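Local coordinates for MIP07328p (Drosophila melanogaster, PDB 6FKK), which probably acts as a chemorepellent axon guidance cue, a semaphorin that binds its receptors, probably through its extracellular sema domain, at residues C100-T113 against E134-S148. Residues are numbered along the deposited sequence; the frame is centred on the assembly and turned at random.
Sequences CGTNSYKPRCRHYT and EVSRDVEAQGLCPYS
Asp138 turns its CG anti to the backbone N (chi1 -166°), which sets the carboxylate between Arg108 and Arg110 of the neighbouring strand. Arg110 reaches it with a chain extended from CG to NE, whereas Arg108 is bent at chi2 and chi3. Arg110 NE donates to Asp138 OD2 (3.0 Å) from above the carboxylate plane; Arg108 NE meets Asp138 OD1 on its syn side at 3.2 Å, tilted 25° out of that plane, and the Arg108 guanidinium lies with one face over the Val139-Glu140 peptide. Arg110 NH1 bonds Tyr112 OH in the guanidinium plane, and Trp62 adds a cation-pi contact. With an alanine in place of Arg110, Asp138 OD2 would probably lose its salt-bridge mate and Tyr112 OH this donor. The backbones of antiparallel strands 108-112 and 135-140 are joined by Cys109 N to Val139 O (3.0 Å) and its reciprocal bond; a classic beta bulge sets Ser136 and Arg137 against His111. On the face away from Asp138, Cys109 SG, disulfide-linked to Cys100, touches Ala141 CB at 3.6 Å. Pro107 CD sits over a face of the Tyr147 ring, a CH-pi contact 3.8 Å from the centroid, and Tyr147 O lies over the centre of the Tyr105 ring. Backbone bonds and Asp138 thus hold outer strand 135-140 of this sema-propeller blade, apolar contacts of Ala141 and Tyr147 the loop after it; the two arginines probably keep the carboxylate ionised.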
ATOM      1  N   CYS A 100       0.332  16.030 -12.284  1.00 75.82           N
ATOM      2  CA  CYS A 100      -0.288  15.365 -13.420  1.00 75.63           C
ATOM      3  C   CYS A 100      -1.722  14.998 -13.061  1.00 78.98           C
ATOM      4  O   CYS A 100      -2.000  14.580 -11.934  1.00 68.39           O
ATOM      5  CB  CYS A 100       0.492  14.105 -13.829  1.00 71.91           C
ATOM      6  SG  CYS A 100       2.286  14.316 -14.049  1.00 93.44           S
ATOM      7  N   GLY A 101      -2.628  15.154 -14.027  1.00 77.06           N
ATOM      8  CA  GLY A 101      -4.027  14.855 -13.801  1.00 70.59           C
ATOM      9  C   GLY A 101      -4.637  14.156 -14.999  1.00 73.71           C
ATOM     10  O   GLY A 101      -4.084  14.161 -16.102  1.00 77.35           O
ATOM     11  N   THR A 102      -5.806  13.552 -14.762  1.00 68.16           N
ATOM     12  CA  THR A 102      -6.486  12.806 -15.818  1.00 63.82           C
ATOM     13  C   THR A 102      -6.903  13.723 -16.961  1.00 73.61           C
ATOM     14  O   THR A 102      -6.761  13.364 -18.136  1.00 76.55           O
ATOM     15  CB  THR A 102      -7.701  12.073 -15.251  1.00 60.67           C
ATOM     16  OG1 THR A 102      -8.718  13.022 -14.903  1.00 78.81           O
ATOM     17  CG2 THR A 102      -7.313  11.281 -14.011  1.00 56.22           C
ATOM     18  N   ASN A 103      -7.428  14.907 -16.634  1.00 77.77           N
ATOM     19  CA  ASN A 103      -7.803  15.917 -17.626  1.00 85.65           C
ATOM     20  C   ASN A 103      -8.785  15.349 -18.653  1.00 80.69           C
ATOM     21  O   ASN A 103      -8.555  15.396 -19.863  1.00 76.90           O
ATOM     22  CB  ASN A 103      -6.561  16.501 -18.306  1.00 71.58           C
ATOM     23  CG  ASN A 103      -6.889  17.632 -19.264  1.00 85.08           C
ATOM     24  OD1 ASN A 103      -7.867  18.356 -19.075  1.00104.32           O
ATOM     25  ND2 ASN A 103      -6.081  17.778 -20.307  1.00 80.50           N
ATOM     26  N   SER A 104      -9.886  14.795 -18.150  1.00 78.74           N
ATOM     27  CA  SER A 104     -10.973  14.288 -18.987  1.00 71.79           C
ATOM     28  C   SER A 104     -10.455  13.291 -20.020  1.00 70.55           C
ATOM     29  O   SER A 104     -10.668  13.437 -21.227  1.00 91.20           O
ATOM     30  CB  SER A 104     -11.719  15.441 -19.660  1.00 76.15           C
ATOM     31  OG  SER A 104     -12.158  16.389 -18.704  1.00 77.55           O
ATOM     32  N   TYR A 105      -9.752  12.267 -19.529  1.00 81.74           N
ATOM     33  CA  TYR A 105      -9.157  11.230 -20.371  1.00 81.94           C
ATOM     34  C   TYR A 105      -8.199  11.821 -21.404  1.00 82.30           C
ATOM     35  O   TYR A 105      -8.081  11.317 -22.524  1.00 88.45           O
ATOM     36  CB  TYR A 105     -10.234  10.377 -21.049  1.00 85.16           C
ATOM     37  CG  TYR A 105     -10.970   9.464 -20.090  1.00 84.52           C
ATOM     38  CD1 TYR A 105     -11.888   9.973 -19.181  1.00 90.51           C
ATOM     39  CD2 TYR A 105     -10.747   8.092 -20.097  1.00 79.34           C
ATOM     40  CE1 TYR A 105     -12.561   9.143 -18.302  1.00 94.27           C
ATOM     41  CE2 TYR A 105     -11.418   7.253 -19.224  1.00 83.18           C
ATOM     42  CZ  TYR A 105     -12.323   7.785 -18.328  1.00 99.67           C
ATOM     43  OH  TYR A 105     -12.993   6.956 -17.457  1.00 96.84           O
ATOM     44  N   LYS A 106      -7.516  12.900 -21.031  1.00 81.60           N
ATOM     45  CA  LYS A 106      -6.453  13.497 -21.840  1.00 78.87           C
ATOM     46  C   LYS A 106      -5.324  13.882 -20.895  1.00 77.98           C
ATOM     47  O   LYS A 106      -5.057  15.066 -20.664  1.00 87.04           O
ATOM     48  CB  LYS A 106      -6.974  14.704 -22.623  1.00 89.74           C
ATOM     49  CG  LYS A 106      -6.009  15.266 -23.658  1.00101.21           C
ATOM     50  CD  LYS A 106      -6.590  16.505 -24.327  1.00110.06           C
ATOM     51  CE  LYS A 106      -5.675  17.037 -25.420  1.00105.49           C
ATOM     52  NZ  LYS A 106      -4.358  17.486 -24.892  1.00 99.99           N
ATOM     53  N   PRO A 107      -4.639  12.891 -20.319  1.00 84.68           N
ATOM     54  CA  PRO A 107      -3.731  13.173 -19.199  1.00 66.46           C
ATOM     55  C   PRO A 107      -2.565  14.064 -19.603  1.00 75.36           C
ATOM     56  O   PRO A 107      -1.973  13.905 -20.672  1.00 88.85           O
ATOM     57  CB  PRO A 107      -3.254  11.779 -18.771  1.00 59.72           C
ATOM     58  CG  PRO A 107      -3.442  10.924 -19.975  1.00 59.83           C
ATOM     59  CD  PRO A 107      -4.657  11.461 -20.670  1.00 91.42           C
ATOM     60  N   ARG A 108      -2.247  15.016 -18.727  1.00 83.29           N
ATOM     61  CA  ARG A 108      -1.160  15.962 -18.935  1.00 84.43           C
ATOM     62  C   ARG A 108      -0.363  16.088 -17.644  1.00 84.92           C
ATOM     63  O   ARG A 108      -0.849  15.763 -16.558  1.00 64.38           O
ATOM     64  CB  ARG A 108      -1.682  17.341 -19.368  1.00 71.97           C
ATOM     65  CG  ARG A 108      -2.678  17.312 -20.519  1.00 73.94           C
ATOM     66  CD  ARG A 108      -1.984  17.160 -21.861  1.00 79.43           C
ATOM     67  NE  ARG A 108      -1.226  18.357 -22.216  1.00 78.37           N
ATOM     68  CZ  ARG A 108      -0.656  18.554 -23.400  1.00100.76           C
ATOM     69  NH1 ARG A 108      -0.760  17.633 -24.349  1.00113.67           N
ATOM     70  NH2 ARG A 108       0.015  19.672 -23.637  1.00102.40           N
ATOM     71  N   CYS A 109       0.874  16.567 -17.773  1.00 79.83           N
ATOM     72  CA  CYS A 109       1.724  16.868 -16.629  1.00 66.43           C
ATOM     73  C   CYS A 109       2.196  18.315 -16.705  1.00 77.99           C
ATOM     74  O   CYS A 109       2.329  18.886 -17.792  1.00 77.39           O
ATOM     75  CB  CYS A 109       2.941  15.937 -16.558  1.00 74.33           C
ATOM     76  SG  CYS A 109       2.590  14.232 -16.059  1.00109.43           S
ATOM     77  N   ARG A 110       2.455  18.901 -15.539  1.00 76.10           N
ATOM     78  CA  ARG A 110       2.902  20.282 -15.452  1.00 74.12           C
ATOM     79  C   ARG A 110       3.996  20.411 -14.404  1.00 81.68           C
ATOM     80  O   ARG A 110       4.066  19.627 -13.453  1.00 86.76           O
ATOM     81  CB  ARG A 110       1.757  21.240 -15.094  1.00 77.51           C
ATOM     82  CG  ARG A 110       0.881  21.668 -16.259  1.00 91.90           C
ATOM     83  CD  ARG A 110      -0.100  22.738 -15.805  1.00 96.02           C
ATOM     84  NE  ARG A 110      -1.124  23.026 -16.804  1.00101.23           N
ATOM     85  CZ  ARG A 110      -2.190  23.787 -16.576  1.00101.92           C
ATOM     86  NH1 ARG A 110      -2.371  24.332 -15.380  1.00 98.77           N
ATOM     87  NH2 ARG A 110      -3.076  24.000 -17.539  1.00 97.01           N
ATOM     88  N   HIS A 111       4.845  21.416 -14.588  1.00 95.48           N
ATOM     89  CA  HIS A 111       5.850  21.800 -13.609  1.00100.43           C
ATOM     90  C   HIS A 111       5.524  23.189 -13.080  1.00 93.53           C
ATOM     91  O   HIS A 111       5.146  24.081 -13.847  1.00 86.75           O
ATOM     92  CB  HIS A 111       7.254  21.778 -14.219  1.00102.94           C
ATOM     93  CG  HIS A 111       7.694  20.421 -14.675  1.00 93.13           C
ATOM     94  ND1 HIS A 111       7.194  19.819 -15.809  1.00 95.54           N
ATOM     95  CD2 HIS A 111       8.584  19.549 -14.147  1.00 95.29           C
ATOM     96  CE1 HIS A 111       7.760  18.635 -15.962  1.00 95.95           C
ATOM     97  NE2 HIS A 111       8.607  18.447 -14.966  1.00 91.54           N
ATOM     98  N   TYR A 112       5.665  23.370 -11.769  1.00107.81           N
ATOM     99  CA  TYR A 112       5.258  24.600 -11.107  1.00121.09           C
ATOM    100  C   TYR A 112       6.420  25.201 -10.328  1.00132.52           C
ATOM    101  O   TYR A 112       7.417  24.535 -10.037  1.00134.07           O
ATOM    102  CB  TYR A 112       4.069  24.363 -10.165  1.00101.44           C
ATOM    103  CG  TYR A 112       2.745  24.183 -10.874  1.00 99.27           C
ATOM    104  CD1 TYR A 112       2.337  22.933 -11.320  1.00 96.13           C
ATOM    105  CD2 TYR A 112       1.901  25.265 -11.095  1.00111.59           C
ATOM    106  CE1 TYR A 112       1.125  22.765 -11.967  1.00107.35           C
ATOM    107  CE2 TYR A 112       0.688  25.107 -11.741  1.00114.54           C
ATOM    108  CZ  TYR A 112       0.305  23.856 -12.176  1.00114.13           C
ATOM    109  OH  TYR A 112      -0.902  23.695 -12.818  1.00111.23           O
ATOM    110  N   THR A 113       6.270  26.479  -9.993  1.00130.96           N
ATOM    111  CA  THR A 113       7.250  27.197  -9.185  1.00123.27           C
ATOM    112  C   THR A 113       6.575  28.291  -8.365  1.00124.19           C
ATOM    113  O   THR A 113       5.801  29.089  -8.896  1.00115.99           O
ATOM    114  CB  THR A 113       8.349  27.828 -10.052  1.00116.38           C
ATOM    115  OG1 THR A 113       9.107  26.796 -10.694  1.00102.99           O
ATOM    116  CG2 THR A 113       9.275  28.679  -9.194  1.00117.97           C
ATOM    117  N   GLU A 134       3.144  29.152 -10.947  1.00158.66           N
ATOM    118  CA  GLU A 134       3.605  29.478 -12.292  1.00146.74           C
ATOM    119  C   GLU A 134       3.842  28.187 -13.064  1.00129.15           C
ATOM    120  O   GLU A 134       4.615  27.330 -12.624  1.00125.58           O
ATOM    121  CB  GLU A 134       4.882  30.317 -12.256  1.00152.13           C
ATOM    122  CG  GLU A 134       5.445  30.611 -13.637  1.00159.61           C
ATOM    123  CD  GLU A 134       6.710  31.442 -13.593  1.00168.55           C
ATOM    124  OE1 GLU A 134       7.070  31.920 -12.496  1.00174.05           O
ATOM    125  OE2 GLU A 134       7.343  31.616 -14.655  1.00167.29           O
ATOM    126  N   VAL A 135       3.186  28.057 -14.217  1.00119.31           N
ATOM    127  CA  VAL A 135       3.269  26.851 -15.041  1.00107.28           C
ATOM    128  C   VAL A 135       4.597  26.895 -15.794  1.00 95.66           C
ATOM    129  O   VAL A 135       4.752  27.642 -16.762  1.00124.91           O
ATOM    130  CB  VAL A 135       2.083  26.727 -15.998  1.00107.95           C
ATOM    131  CG1 VAL A 135       2.237  25.493 -16.877  1.00104.85           C
ATOM    132  CG2 VAL A 135       0.775  26.675 -15.221  1.00103.95           C
ATOM    133  N   SER A 136       5.561  26.085 -15.354  1.00101.66           N
ATOM    134  CA  SER A 136       6.851  26.021 -16.029  1.00107.99           C
ATOM    135  C   SER A 136       6.799  25.156 -17.282  1.00108.19           C
ATOM    136  O   SER A 136       7.497  25.445 -18.259  1.00 98.03           O
ATOM    137  CB  SER A 136       7.923  25.490 -15.074  1.00110.58           C
ATOM    138  OG  SER A 136       8.073  26.328 -13.941  1.00111.06           O
ATOM    139  N   ARG A 137       5.980  24.106 -17.277  1.00115.21           N
ATOM    140  CA  ARG A 137       5.934  23.170 -18.389  1.00109.23           C
ATOM    141  C   ARG A 137       4.542  22.555 -18.465  1.00101.45           C
ATOM    142  O   ARG A 137       3.797  22.530 -17.484  1.00 87.26           O
ATOM    143  CB  ARG A 137       7.012  22.086 -18.237  1.00105.44           C
ATOM    144  CG  ARG A 137       7.190  21.181 -19.444  1.00125.55           C
ATOM    145  CD  ARG A 137       8.337  20.204 -19.244  1.00132.66           C
ATOM    146  NE  ARG A 137       8.436  19.250 -20.345  1.00136.27           N
ATOM    147  CZ  ARG A 137       9.046  19.500 -21.499  1.00136.01           C
ATOM    148  NH1 ARG A 137       9.614  20.680 -21.711  1.00134.22           N
ATOM    149  NH2 ARG A 137       9.087  18.572 -22.445  1.00134.20           N
ATOM    150  N   ASP A 138       4.195  22.076 -19.658  1.00104.41           N
ATOM    151  CA  ASP A 138       2.934  21.381 -19.898  1.00 97.67           C
ATOM    152  C   ASP A 138       3.144  20.459 -21.087  1.00106.25           C
ATOM    153  O   ASP A 138       3.465  20.929 -22.184  1.00118.27           O
ATOM    154  CB  ASP A 138       1.796  22.371 -20.164  1.00 86.87           C
ATOM    155  CG  ASP A 138       0.421  21.723 -20.091  1.00 88.95           C
ATOM    156  OD1 ASP A 138       0.296  20.524 -20.416  1.00 88.82           O
ATOM    157  OD2 ASP A 138      -0.541  22.425 -19.709  1.00 95.40           O
ATOM    158  N   VAL A 139       2.965  19.154 -20.875  1.00 77.46           N
ATOM    159  CA  VAL A 139       3.281  18.142 -21.877  1.00 81.71           C
ATOM    160  C   VAL A 139       2.364  16.942 -21.668  1.00 72.89           C
ATOM    161  O   VAL A 139       1.708  16.804 -20.633  1.00 71.23           O
ATOM    162  CB  VAL A 139       4.769  17.724 -21.810  1.00 88.64           C
ATOM    163  CG1 VAL A 139       5.010  16.757 -20.652  1.00 81.89           C
ATOM    164  CG2 VAL A 139       5.244  17.140 -23.137  1.00 97.85           C
ATOM    165  N   GLU A 140       2.322  16.063 -22.671  1.00 81.94           N
ATOM    166  CA  GLU A 140       1.543  14.833 -22.598  1.00 77.81           C
ATOM    167  C   GLU A 140       1.941  14.001 -21.383  1.00 81.03           C
ATOM    168  O   GLU A 140       3.079  14.055 -20.908  1.00 90.77           O
ATOM    169  CB  GLU A 140       1.744  14.007 -23.868  1.00 89.08           C
ATOM    170  CG  GLU A 140       3.212  13.754 -24.199  1.00113.39           C
ATOM    171  CD  GLU A 140       3.436  12.451 -24.940  1.00124.10           C
ATOM    172  OE1 GLU A 140       2.622  11.520 -24.764  1.00119.81           O
ATOM    173  OE2 GLU A 140       4.427  12.356 -25.698  1.00120.98           O
ATOM    174  N   ALA A 141       0.985  13.209 -20.886  1.00 67.39           N
ATOM    175  CA  ALA A 141       1.225  12.299 -19.771  1.00 65.08           C
ATOM    176  C   ALA A 141       0.826  10.867 -20.110  1.00 64.70           C
ATOM    177  O   ALA A 141       0.546  10.076 -19.203  1.00 56.59           O
ATOM    178  CB  ALA A 141       0.484  12.765 -18.517  1.00 64.43           C
ATOM    179  N   GLN A 142       0.783  10.528 -21.397  1.00 65.27           N
ATOM    180  CA  GLN A 142       0.455   9.171 -21.815  1.00 57.54           C
ATOM    181  C   GLN A 142       1.469   8.190 -21.244  1.00 63.79           C
ATOM    182  O   GLN A 142       2.669   8.300 -21.506  1.00 68.71           O
ATOM    183  CB  GLN A 142       0.430   9.093 -23.341  1.00 59.71           C
ATOM    184  CG  GLN A 142       0.117   7.714 -23.896  1.00 58.55           C
ATOM    185  CD  GLN A 142       0.226   7.661 -25.407  1.00 89.40           C
ATOM    186  OE1 GLN A 142       0.727   8.592 -26.038  1.00101.62           O
ATOM    187  NE2 GLN A 142      -0.245   6.569 -25.998  1.00 98.08           N
ATOM    188  N   GLY A 143       0.983   7.235 -20.451  1.00 52.47           N
ATOM    189  CA  GLY A 143       1.843   6.286 -19.783  1.00 57.43           C
ATOM    190  C   GLY A 143       2.414   6.757 -18.465  1.00 65.98           C
ATOM    191  O   GLY A 143       2.936   5.933 -17.705  1.00 76.71           O
ATOM    192  N   LEU A 144       2.337   8.054 -18.167  1.00 66.00           N
ATOM    193  CA  LEU A 144       2.811   8.586 -16.895  1.00 59.47           C
ATOM    194  C   LEU A 144       1.688   8.884 -15.914  1.00 57.85           C
ATOM    195  O   LEU A 144       1.952   8.995 -14.713  1.00 60.27           O
ATOM    196  CB  LEU A 144       3.629   9.863 -17.128  1.00 58.25           C
ATOM    197  CG  LEU A 144       4.984   9.694 -17.815  1.00 62.98           C
ATOM    198  CD1 LEU A 144       5.596  11.045 -18.135  1.00 55.35           C
ATOM    199  CD2 LEU A 144       5.914   8.891 -16.927  1.00 67.01           C
ATOM    200  N   CYS A 145       0.452   9.008 -16.392  1.00 66.94           N
ATOM    201  CA  CYS A 145      -0.693   9.362 -15.576  1.00 63.96           C
ATOM    202  C   CYS A 145      -1.908   8.593 -16.078  1.00 73.62           C
ATOM    203  O   CYS A 145      -2.040   8.374 -17.291  1.00 67.97           O
ATOM    204  CB  CYS A 145      -0.967  10.872 -15.631  1.00 64.81           C
ATOM    205  SG  CYS A 145      -2.113  11.484 -14.380  1.00 78.54           S
ATOM    206  N   PRO A 146      -2.798   8.163 -15.185  1.00 63.25           N
ATOM    207  CA  PRO A 146      -3.981   7.422 -15.630  1.00 59.09           C
ATOM    208  C   PRO A 146      -5.003   8.336 -16.293  1.00 62.00           C
ATOM    209  O   PRO A 146      -4.959   9.562 -16.181  1.00 65.51           O
ATOM    210  CB  PRO A 146      -4.533   6.820 -14.335  1.00 47.29           C
ATOM    211  CG  PRO A 146      -4.052   7.735 -13.267  1.00 55.53           C
ATOM    212  CD  PRO A 146      -2.689   8.190 -13.717  1.00 53.47           C
ATOM    213  N   TYR A 147      -5.938   7.704 -16.999  1.00 67.09           N
ATOM    214  CA  TYR A 147      -7.004   8.423 -17.684  1.00 66.72           C
ATOM    215  C   TYR A 147      -8.241   8.605 -16.817  1.00 69.75           C
ATOM    216  O   TYR A 147      -8.986   9.575 -17.006  1.00 78.89           O
ATOM    217  CB  TYR A 147      -7.403   7.686 -18.965  1.00 60.70           C
ATOM    218  CG  TYR A 147      -6.377   7.726 -20.074  1.00 63.16           C
ATOM    219  CD1 TYR A 147      -5.189   7.015 -19.977  1.00 59.74           C
ATOM    220  CD2 TYR A 147      -6.610   8.455 -21.233  1.00 73.55           C
ATOM    221  CE1 TYR A 147      -4.256   7.044 -20.993  1.00 73.23           C
ATOM    222  CE2 TYR A 147      -5.685   8.489 -22.256  1.00 67.65           C
ATOM    223  CZ  TYR A 147      -4.509   7.783 -22.131  1.00 72.49           C
ATOM    224  OH  TYR A 147      -3.581   7.813 -23.145  1.00 73.63           O
ATOM    225  N   SER A 148      -8.472   7.697 -15.875  1.00 70.21           N
ATOM    226  CA  SER A 148      -9.675   7.660 -15.062  1.00 60.46           C
ATOM    227  C   SER A 148      -9.328   7.807 -13.586  1.00 59.16           C
ATOM    228  O   SER A 148      -8.231   7.430 -13.163  1.00 64.99           O
ATOM    229  CB  SER A 148     -10.430   6.342 -15.285  1.00 80.77           C
ATOM    230  OG  SER A 148     -11.541   6.220 -14.417  1.00 99.63           O
TER